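Local coordinates for protein cyclopropane mycolic acid synthase 3 (PDB 1L1E) that probably converts a double bond at the proximal position of alpha mycolic acids into a cyclopropane ring, using S-adenosyl-L-methionine as the one-carbon donor, at residues Asp248-Ile253 with Thr257-Tyr262; Arg81-Tyr86 with Met110-Ser115; Ala51-Ala56 with Trp75-Arg80. All coordinates share one frame; numbering follows the deposited sequence.

Contact 1 of 3, residues Asp248-Ile253 with Thr257-Tyr262; sequences DQAIAI and TVYDRY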
loop_
_atom_site.group_PDB
_atom_site.type_symbol
_atom_site.label_atom_id
_atom_site.label_comp_id
_atom_site.label_asym_id
_atom_site.label_seq_id
_atom_site.Cartn_x
_atom_site.Cartn_y
_atom_site.Cartn_z
ATOM N N ASP A 248 4.634 -12.995 23.293
ATOM C CA ASP A 248 5.797 -12.880 24.176
ATOM C C ASP A 248 6.995 -12.195 23.510
ATOM O O ASP A 248 7.572 -11.261 24.065
ATOM C CB ASP A 248 6.216 -14.258 24.710
ATOM C CG ASP A 248 5.197 -14.850 25.680
ATOM O OD1 ASP A 248 4.414 -14.080 26.285
ATOM O OD2 ASP A 248 5.187 -16.090 25.848
ATOM N N GLN A 249 7.361 -12.648 22.317
ATOM C CA GLN A 249 8.489 -12.050 21.617
ATOM C C GLN A 249 8.215 -10.589 21.252
ATOM O O GLN A 249 9.115 -9.750 21.299
ATOM C CB GLN A 249 8.802 -12.852 20.357
ATOM C CG GLN A 249 10.042 -12.388 19.605
ATOM C CD GLN A 249 11.295 -12.478 20.446
ATOM O OE1 GLN A 249 11.589 -13.521 21.033
ATOM N NE2 GLN A 249 12.046 -11.386 20.507
ATOM N N ALA A 250 6.974 -10.280 20.889
ATOM C CA ALA A 250 6.617 -8.915 20.519
ATOM C C ALA A 250 6.773 -7.974 21.712
ATOM O O ALA A 250 7.293 -6.865 21.584
ATOM C CB ALA A 250 5.184 -8.868 20.004
ATOM N N ILE A 251 6.312 -8.425 22.871
ATOM C CA ILE A 251 6.397 -7.634 24.090
ATOM C C ILE A 251 7.842 -7.490 24.569
ATOM O O ILE A 251 8.212 -6.466 25.150
ATOM C CB ILE A 251 5.542 -8.271 25.214
ATOM C CG1 ILE A 251 4.057 -8.036 24.921
ATOM C CG2 ILE A 251 5.922 -7.698 26.566
ATOM C CD1 ILE A 251 3.128 -8.531 26.008
ATOM N N ALA A 252 8.656 -8.511 24.313
ATOM C CA ALA A 252 10.051 -8.491 24.730
ATOM C C ALA A 252 10.891 -7.492 23.934
ATOM O O ALA A 252 11.761 -6.823 24.487
ATOM C CB ALA A 252 10.648 -9.885 24.605
ATOM N N ILE A 253 10.616 -7.396 22.637
ATOM C CA ILE A 253 11.337 -6.508 21.738
ATOM C C ILE A 253 10.846 -5.063 21.812
ATOM O O ILE A 253 11.621 -4.127 21.620
ATOM C CB ILE A 253 11.226 -7.024 20.288
ATOM C CG1 ILE A 253 11.897 -8.395 20.183
ATOM C CG2 ILE A 253 11.848 -6.031 19.318
ATOM C CD1 ILE A 253 11.774 -9.030 18.819
ATOM N N THR A 257 2.341 -2.164 25.454
ATOM C CA THR A 257 1.647 -1.008 24.897
ATOM C C THR A 257 1.625 -1.048 23.375
ATOM O O THR A 257 0.584 -0.822 22.754
ATOM C CB THR A 257 2.303 0.312 25.348
ATOM O OG1 THR A 257 2.129 0.476 26.760
ATOM C CG2 THR A 257 1.676 1.493 24.629
ATOM N N VAL A 258 2.776 -1.336 22.773
ATOM C CA VAL A 258 2.861 -1.401 21.320
ATOM C C VAL A 258 2.047 -2.587 20.818
ATOM O O VAL A 258 1.301 -2.476 19.854
ATOM C CB VAL A 258 4.330 -1.549 20.849
ATOM C CG1 VAL A 258 4.381 -1.706 19.334
ATOM C CG2 VAL A 258 5.138 -0.345 21.286
ATOM N N TYR A 259 2.196 -3.723 21.486
ATOM C CA TYR A 259 1.478 -4.932 21.118
ATOM C C TYR A 259 -0.031 -4.678 21.102
ATOM O O TYR A 259 -0.689 -4.868 20.078
ATOM C CB TYR A 259 1.800 -6.052 22.109
ATOM C CG TYR A 259 0.995 -7.314 21.893
ATOM C CD1 TYR A 259 1.283 -8.176 20.834
ATOM C CD2 TYR A 259 -0.071 -7.635 22.737
ATOM C CE1 TYR A 259 0.528 -9.325 20.622
ATOM C CE2 TYR A 259 -0.829 -8.778 22.532
ATOM C CZ TYR A 259 -0.524 -9.617 21.476
ATOM O OH TYR A 259 -1.275 -10.747 21.271
ATOM N N ASP A 260 -0.576 -4.249 22.237
ATOM C CA ASP A 260 -2.003 -3.976 22.328
ATOM C C ASP A 260 -2.402 -2.938 21.289
ATOM O O ASP A 260 -3.488 -3.002 20.714
ATOM C CB ASP A 260 -2.370 -3.476 23.729
ATOM C CG ASP A 260 -2.035 -4.482 24.817
ATOM O OD1 ASP A 260 -2.259 -5.688 24.606
ATOM O OD2 ASP A 260 -1.559 -4.068 25.893
ATOM N N ARG A 261 -1.514 -1.984 21.041
ATOM C CA ARG A 261 -1.773 -0.939 20.061
ATOM C C ARG A 261 -2.044 -1.576 18.697
ATOM O O ARG A 261 -3.044 -1.274 18.038
ATOM C CB ARG A 261 -0.564 0.000 19.986
ATOM C CG ARG A 261 -0.642 1.084 18.923
ATOM C CD ARG A 261 0.504 2.073 19.092
ATOM N NE ARG A 261 0.632 2.989 17.962
ATOM C CZ ARG A 261 1.487 4.008 17.921
ATOM N NH1 ARG A 261 2.290 4.242 18.953
ATOM N NH2 ARG A 261 1.548 4.788 16.848
ATOM N N TYR A 262 -1.161 -2.472 18.278
ATOM C CA TYR A 262 -1.341 -3.124 16.991
ATOM C C TYR A 262 -2.482 -4.128 16.946
ATOM O O TYR A 262 -3.215 -4.177 15.956
ATOM C CB TYR A 262 -0.032 -3.763 16.524
ATOM C CG TYR A 262 0.791 -2.773 15.734
ATOM C CD1 TYR A 262 1.496 -1.754 16.376
ATOM C CD2 TYR A 262 0.780 -2.789 14.336
ATOM C CE1 TYR A 262 2.164 -0.770 15.646
ATOM C CE2 TYR A 262 1.442 -1.811 13.596
ATOM C CZ TYR A 262 2.131 -0.806 14.259
ATOM O OH TYR A 262 2.790 0.161 13.538
#

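Contact 2 of 3, residues Arg81-Tyr86 with Met110-Ser115; sequences RAIEKY and MDTPRS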
loop_
_atom_site.group_PDB
_atom_site.type_symbol
_atom_site.label_atom_id
_atom_site.label_comp_id
_atom_site.label_asym_id
_atom_site.label_seq_id
_atom_site.Cartn_x
_atom_site.Cartn_y
_atom_site.Cartn_z
ATOM N N ARG A 81 9.807 -8.582 -7.520
ATOM C CA ARG A 81 8.941 -9.321 -8.423
ATOM C C ARG A 81 9.010 -8.713 -9.829
ATOM O O ARG A 81 9.153 -9.435 -10.820
ATOM C CB ARG A 81 7.490 -9.297 -7.921
ATOM C CG ARG A 81 6.522 -10.142 -8.760
ATOM C CD ARG A 81 6.786 -11.642 -8.595
ATOM N NE ARG A 81 5.665 -12.432 -9.086
ATOM C CZ ARG A 81 5.562 -13.757 -8.995
ATOM N NH1 ARG A 81 6.522 -14.477 -8.425
ATOM N NH2 ARG A 81 4.485 -14.361 -9.476
ATOM N N ALA A 82 8.902 -7.390 -9.919
ATOM C CA ALA A 82 8.962 -6.709 -11.219
ATOM C C ALA A 82 10.210 -7.105 -12.010
ATOM O O ALA A 82 10.149 -7.327 -13.225
ATOM C CB ALA A 82 8.935 -5.192 -11.024
ATOM N N ILE A 83 11.344 -7.184 -11.321
ATOM C CA ILE A 83 12.601 -7.547 -11.976
ATOM C C ILE A 83 12.571 -8.994 -12.449
ATOM O O ILE A 83 12.739 -9.273 -13.633
ATOM C CB ILE A 83 13.812 -7.399 -11.020
ATOM C CG1 ILE A 83 13.970 -5.944 -10.578
ATOM C CG2 ILE A 83 15.085 -7.890 -11.722
ATOM C CD1 ILE A 83 15.124 -5.711 -9.619
ATOM N N GLU A 84 12.334 -9.902 -11.511
ATOM C CA GLU A 84 12.315 -11.341 -11.790
ATOM C C GLU A 84 11.231 -11.865 -12.718
ATOM O O GLU A 84 11.521 -12.649 -13.627
ATOM C CB GLU A 84 12.271 -12.120 -10.478
ATOM C CG GLU A 84 13.521 -11.980 -9.639
ATOM C CD GLU A 84 13.436 -12.763 -8.347
ATOM O OE1 GLU A 84 14.423 -12.744 -7.578
ATOM O OE2 GLU A 84 12.381 -13.399 -8.102
ATOM N N LYS A 85 9.981 -11.460 -12.503
ATOM C CA LYS A 85 8.905 -11.945 -13.359
ATOM C C LYS A 85 8.652 -11.124 -14.613
ATOM O O LYS A 85 8.332 -11.678 -15.663
ATOM C CB LYS A 85 7.581 -12.062 -12.580
ATOM C CG LYS A 85 6.426 -12.528 -13.465
ATOM C CD LYS A 85 5.113 -12.729 -12.712
ATOM C CE LYS A 85 4.005 -13.090 -13.700
ATOM N NZ LYS A 85 2.801 -13.652 -13.029
ATOM N N TYR A 86 8.788 -9.804 -14.519
ATOM C CA TYR A 86 8.519 -8.969 -15.679
ATOM C C TYR A 86 9.768 -8.434 -16.374
ATOM O O TYR A 86 9.678 -7.816 -17.427
ATOM C CB TYR A 86 7.582 -7.822 -15.274
ATOM C CG TYR A 86 6.293 -8.315 -14.627
ATOM C CD1 TYR A 86 6.269 -8.714 -13.285
ATOM C CD2 TYR A 86 5.114 -8.422 -15.366
ATOM C CE1 TYR A 86 5.097 -9.207 -12.697
ATOM C CE2 TYR A 86 3.931 -8.918 -14.784
ATOM C CZ TYR A 86 3.937 -9.305 -13.455
ATOM O OH TYR A 86 2.785 -9.789 -12.881
ATOM N N MET A 110 21.157 -9.696 -5.393
ATOM C CA MET A 110 20.678 -10.320 -6.616
ATOM C C MET A 110 21.523 -9.964 -7.829
ATOM O O MET A 110 22.260 -8.983 -7.825
ATOM C CB MET A 110 19.196 -9.971 -6.856
ATOM C CG MET A 110 18.809 -8.501 -6.729
ATOM S SD MET A 110 16.983 -8.266 -6.713
ATOM C CE MET A 110 16.651 -8.525 -5.020
ATOM N N ASP A 111 21.436 -10.794 -8.857
ATOM C CA ASP A 111 22.178 -10.558 -10.081
ATOM C C ASP A 111 21.218 -10.501 -11.253
ATOM O O ASP A 111 20.446 -11.434 -11.490
ATOM C CB ASP A 111 23.213 -11.659 -10.321
ATOM C CG ASP A 111 23.818 -11.583 -11.708
ATOM O OD1 ASP A 111 23.158 -12.029 -12.670
ATOM O OD2 ASP A 111 24.939 -11.058 -11.844
ATOM N N THR A 112 21.271 -9.384 -11.965
ATOM C CA THR A 112 20.433 -9.138 -13.126
ATOM C C THR A 112 21.025 -7.937 -13.857
ATOM O O THR A 112 21.571 -7.023 -13.229
ATOM C CB THR A 112 18.953 -8.809 -12.724
ATOM O OG1 THR A 112 18.212 -8.409 -13.889
ATOM C CG2 THR A 112 18.899 -7.680 -11.695
ATOM N N PRO A 113 20.966 -7.946 -15.195
ATOM C CA PRO A 113 21.502 -6.819 -15.957
ATOM C C PRO A 113 20.559 -5.632 -15.800
ATOM O O PRO A 113 20.783 -4.568 -16.371
ATOM C CB PRO A 113 21.523 -7.347 -17.383
ATOM C CG PRO A 113 20.399 -8.335 -17.398
ATOM C CD PRO A 113 20.574 -9.043 -16.089
ATOM N N ARG A 114 19.495 -5.835 -15.027
ATOM C CA ARG A 114 18.512 -4.785 -14.780
ATOM C C ARG A 114 18.987 -3.798 -13.730
ATOM O O ARG A 114 19.545 -4.181 -12.709
ATOM C CB ARG A 114 17.178 -5.400 -14.338
ATOM C CG ARG A 114 16.421 -6.044 -15.471
ATOM C CD ARG A 114 16.001 -4.976 -16.468
ATOM N NE ARG A 114 15.635 -5.532 -17.763
ATOM C CZ ARG A 114 16.496 -6.081 -18.613
ATOM N NH1 ARG A 114 17.784 -6.149 -18.304
ATOM N NH2 ARG A 114 16.065 -6.562 -19.772
ATOM N N SER A 115 18.746 -2.519 -13.992
ATOM C CA SER A 115 19.128 -1.445 -13.084
ATOM C C SER A 115 18.164 -1.435 -11.916
ATOM O O SER A 115 16.964 -1.600 -12.099
ATOM C CB SER A 115 19.066 -0.096 -13.807
ATOM O OG SER A 115 19.337 0.969 -12.913
#

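Contact 3 of 3, residues Ala51-Ala56 with Trp75-Arg80; sequences AKIDLA and WGATMR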
loop_
_atom_site.group_PDB
_atom_site.type_symbol
_atom_site.label_atom_id
_atom_site.label_comp_id
_atom_site.label_asym_id
_atom_site.label_seq_id
_atom_site.Cartn_x
_atom_site.Cartn_y
_atom_site.Cartn_z
ATOM N N ALA A 51 0.080 -12.644 -5.127
ATOM C CA ALA A 51 -1.050 -12.509 -6.039
ATOM C C ALA A 51 -1.432 -11.029 -6.215
ATOM O O ALA A 51 -1.818 -10.598 -7.312
ATOM C CB ALA A 51 -2.245 -13.288 -5.510
ATOM N N LYS A 52 -1.339 -10.258 -5.136
ATOM C CA LYS A 52 -1.670 -8.839 -5.196
ATOM C C LYS A 52 -0.615 -8.090 -6.026
ATOM O O LYS A 52 -0.945 -7.231 -6.851
ATOM C CB LYS A 52 -1.782 -8.284 -3.770
ATOM C CG LYS A 52 -1.982 -6.771 -3.663
ATOM C CD LYS A 52 -0.650 -6.020 -3.662
ATOM C CE LYS A 52 0.277 -6.433 -2.491
ATOM N NZ LYS A 52 -0.303 -6.255 -1.107
ATOM N N ILE A 53 0.653 -8.419 -5.818
ATOM C CA ILE A 53 1.726 -7.785 -6.579
ATOM C C ILE A 53 1.505 -8.043 -8.086
ATOM O O ILE A 53 1.540 -7.111 -8.899
ATOM C CB ILE A 53 3.094 -8.322 -6.117
ATOM C CG1 ILE A 53 3.335 -7.902 -4.671
ATOM C CG2 ILE A 53 4.195 -7.838 -7.039
ATOM C CD1 ILE A 53 4.581 -8.500 -4.041
ATOM N N ASP A 54 1.231 -9.292 -8.467
ATOM C CA ASP A 54 0.987 -9.589 -9.883
ATOM C C ASP A 54 -0.278 -8.888 -10.402
ATOM O O ASP A 54 -0.351 -8.488 -11.562
ATOM C CB ASP A 54 0.852 -11.105 -10.129
ATOM C CG ASP A 54 2.153 -11.865 -9.892
ATOM O OD1 ASP A 54 3.222 -11.222 -9.762
ATOM O OD2 ASP A 54 2.105 -13.114 -9.834
ATOM N N LEU A 55 -1.282 -8.739 -9.548
ATOM C CA LEU A 55 -2.511 -8.074 -9.974
ATOM C C LEU A 55 -2.236 -6.613 -10.322
ATOM O O LEU A 55 -2.659 -6.118 -11.368
ATOM C CB LEU A 55 -3.570 -8.143 -8.869
ATOM C CG LEU A 55 -4.867 -7.370 -9.150
ATOM C CD1 LEU A 55 -5.669 -8.062 -10.266
ATOM C CD2 LEU A 55 -5.698 -7.287 -7.868
ATOM N N ALA A 56 -1.524 -5.929 -9.435
ATOM C CA ALA A 56 -1.196 -4.522 -9.642
ATOM C C ALA A 56 -0.300 -4.330 -10.848
ATOM O O ALA A 56 -0.594 -3.536 -11.724
ATOM C CB ALA A 56 -0.525 -3.956 -8.402
ATOM N N TRP A 75 9.479 -2.846 1.953
ATOM C CA TRP A 75 10.669 -3.682 1.979
ATOM C C TRP A 75 11.096 -4.312 0.656
ATOM O O TRP A 75 11.859 -5.278 0.641
ATOM C CB TRP A 75 10.520 -4.743 3.060
ATOM C CG TRP A 75 10.674 -4.157 4.433
ATOM C CD1 TRP A 75 11.845 -3.913 5.094
ATOM C CD2 TRP A 75 9.625 -3.735 5.306
ATOM N NE1 TRP A 75 11.588 -3.373 6.328
ATOM C CE2 TRP A 75 10.234 -3.250 6.488
ATOM C CE3 TRP A 75 8.227 -3.717 5.210
ATOM C CZ2 TRP A 75 9.489 -2.752 7.575
ATOM C CZ3 TRP A 75 7.485 -3.221 6.289
ATOM C CH2 TRP A 75 8.121 -2.747 7.455
ATOM N N GLY A 76 10.584 -3.771 -0.447
ATOM C CA GLY A 76 10.983 -4.227 -1.769
ATOM C C GLY A 76 10.392 -5.403 -2.527
ATOM O O GLY A 76 10.780 -5.601 -3.676
ATOM N N ALA A 77 9.474 -6.171 -1.948
ATOM C CA ALA A 77 8.910 -7.331 -2.658
ATOM C C ALA A 77 8.340 -7.033 -4.054
ATOM O O ALA A 77 8.464 -7.860 -4.971
ATOM C CB ALA A 77 7.824 -8.008 -1.796
ATOM N N THR A 78 7.716 -5.865 -4.217
ATOM C CA THR A 78 7.117 -5.504 -5.499
ATOM C C THR A 78 8.192 -5.289 -6.564
ATOM O O THR A 78 8.086 -5.787 -7.689
ATOM C CB THR A 78 6.250 -4.218 -5.377
ATOM O OG1 THR A 78 5.229 -4.408 -4.387
ATOM C CG2 THR A 78 5.589 -3.891 -6.710
ATOM N N MET A 79 9.230 -4.539 -6.217
ATOM C CA MET A 79 10.290 -4.293 -7.173
ATOM C C MET A 79 11.039 -5.591 -7.474
ATOM O O MET A 79 11.433 -5.823 -8.614
ATOM C CB MET A 79 11.254 -3.228 -6.654
ATOM C CG MET A 79 10.636 -1.837 -6.551
ATOM S SD MET A 79 11.863 -0.558 -6.193
ATOM C CE MET A 79 12.095 -0.821 -4.476
ATOM N N ARG A 80 11.240 -6.439 -6.467
ATOM C CA ARG A 80 11.933 -7.695 -6.735
ATOM C C ARG A 80 11.119 -8.513 -7.733
ATOM O O ARG A 80 11.668 -9.076 -8.674
ATOM C CB ARG A 80 12.133 -8.523 -5.465
ATOM C CG ARG A 80 13.035 -9.717 -5.735
ATOM C CD ARG A 80 12.869 -10.851 -4.755
ATOM N NE ARG A 80 13.759 -11.939 -5.143
ATOM C CZ ARG A 80 15.061 -11.961 -4.882
ATOM N NH1 ARG A 80 15.620 -10.959 -4.215
ATOM N NH2 ARG A 80 15.811 -12.969 -5.312
#

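Contact 1 of 3, residues Asp248-Ile253 with Thr257-Tyr262
The helix that brings Tyr259 up against Ala250 and Ile251 is held by backbone hydrogen bonds, among them Arg261 N to Thr257 O at 2.9 Å. Its partner is wound in the same way, with Ala252 N bonded to Asp248 O, but no hydrogen bond runs between the two segments. What joins them is apolar contact around one tyrosine, where the backbones come nearest: the CA atoms of Ile251 and Tyr259 lie 6.4 Å apart. Tyr259 holds CG anti to its own backbone N (chi1 174°), which directs the ring across to residues 248-253. Its ring carbon CD1 reaches the methyl of Ala250, with CB of that residue 4.0 Å away. Ile251 works on the other part of the same side chain, its CG1 lying 4.1 Å from Tyr259 CB, and the two side chains run at a slant to each other. Both neighbours meet the ring obliquely, so the contact is aliphatic packing against an aromatic side chain and not a stack. Alanine suits its place because a single methyl brings the ring close to the helix backbone. Isoleucine supplies an apolar arm, CG1, beside the tyrosine CB. The chain turns quickly from one helix to the next, and Ser255 OG takes part in a hydrogen bond with Val258 N near the start of the second. Tyr259 also packs on Leu243 and Glu244, while Ala250 touches Phe22, Leu25 and Leu243. The contact thus sits between two successive helices, 247-253 and 256-274, with helix 229-245 and the short helix 20-23 lying against it, well away from the annotated sites.

Contact 2 of 3, residues Arg81-Tyr86 with Met110-Ser115
Ile83, on helix 77-86, faces a loop without regular secondary structure, and the backbones approach most closely at Ile83 and Arg114, whose CA atoms are 7.1 Å apart. The isoleucine uses both of its branches. Its CG2 meets Thr112 CG2 at 3.8 Å and lies equally near Thr112 OG1, while Arg114 CB approaches the same methyl from further along the loop. The other branch, ending in CD1, extends to the thioether of Met110, 4.3 Å from SD. Threonine suits this place because it does two things: its methyl packs on Ile83, and its hydroxyl oxygen, anti to the backbone N (chi1 173°), accepts a hydrogen bond from Arg114 N at 3.1 Å and 155°. That bond makes an ST turn, which shapes the loop next to the isoleucine. Arg114 gives the contact only the root of its side chain; the chain bends at chi2, and NE fastens the loop to the carbonyl O of Asp87 by a hydrogen bond. The contact is therefore mostly hydrocarbon, with the methionine sulfur and the side of the threonine hydroxyl joining in, and no hydrogen bond crosses between the two segments.

Contact 3 of 3, residues Ala51-Ala56 with Trp75-Arg80
Ala77 and Thr78, which touch Ile53, begin the helix that follows the glycine-rich loop after strand 67-71, the loop that probably binds S-adenosyl-L-methionine. Ile53 projects from helix 45-58, and its CA comes within 6.0 Å of that of Thr78. Three parts of the isoleucine are engaged. Its CD1 lies 4.0 Å from Ala77 CB. On the way there, CG1 passes 4.0 Å from Thr78 OG1. With CG1 beside the backbone N (chi1 -65°), CG2 is left anti to it and sits over the turn of helix at Thr78, 4.0 Å from Thr78 CA, with Thr78 CG2 close by. Alanine suits the spot because its small methyl lets the helices approach, and beta-branched Thr78 offers Ile53 both a methyl and a hydroxyl. The contact itself is one of van der Waals packing, with no hydrogen bond across it. Just before, Gly76 takes the N-cap position; glycine suits its backbone angles (phi 85°), which crowd a beta carbon against the preceding carbonyl O. Its own O accepts the helical bond from Arg80 N at 3.0 Å. On the opposing helix, Lys52 NZ is gripped by three oxygens: Ser34 OG and Cys35 O link the helix to a segment that probably contributes to the cofactor site, while Gln49 OE1 comes from its own helix. With the side chain of Thr78 about 5 Å from the bound S-adenosyl-L-homocysteine, the packing lies close to the cofactor, an arrangement consistent with the strand, glycine-rich loop and helix of the Rossmann-like methyltransferase fold.

Along the chain contact 3 comes first, contact 2 follows and contact 1 is last. Contacts 2 and 3 share helix 77-86 and have centres about 12 Å apart: contact 3 packs the start of that helix on helix 45-58, and contact 2 packs its later part on the loop leading to strand 116-120, an outermost strand of the sheet. They also join directly, Arg81 NH2 forming a salt bridge of 2.7 Å with Asp54 OD2. Contact 1 has its centre about 36 Å from that of contact 2 and 28 Å from that of contact 3, whose nearest atoms are about 9 Å away without touching. Two contacts thus lie in the Rossmann-like, cofactor-binding part, and one among the helices after strand 221-227.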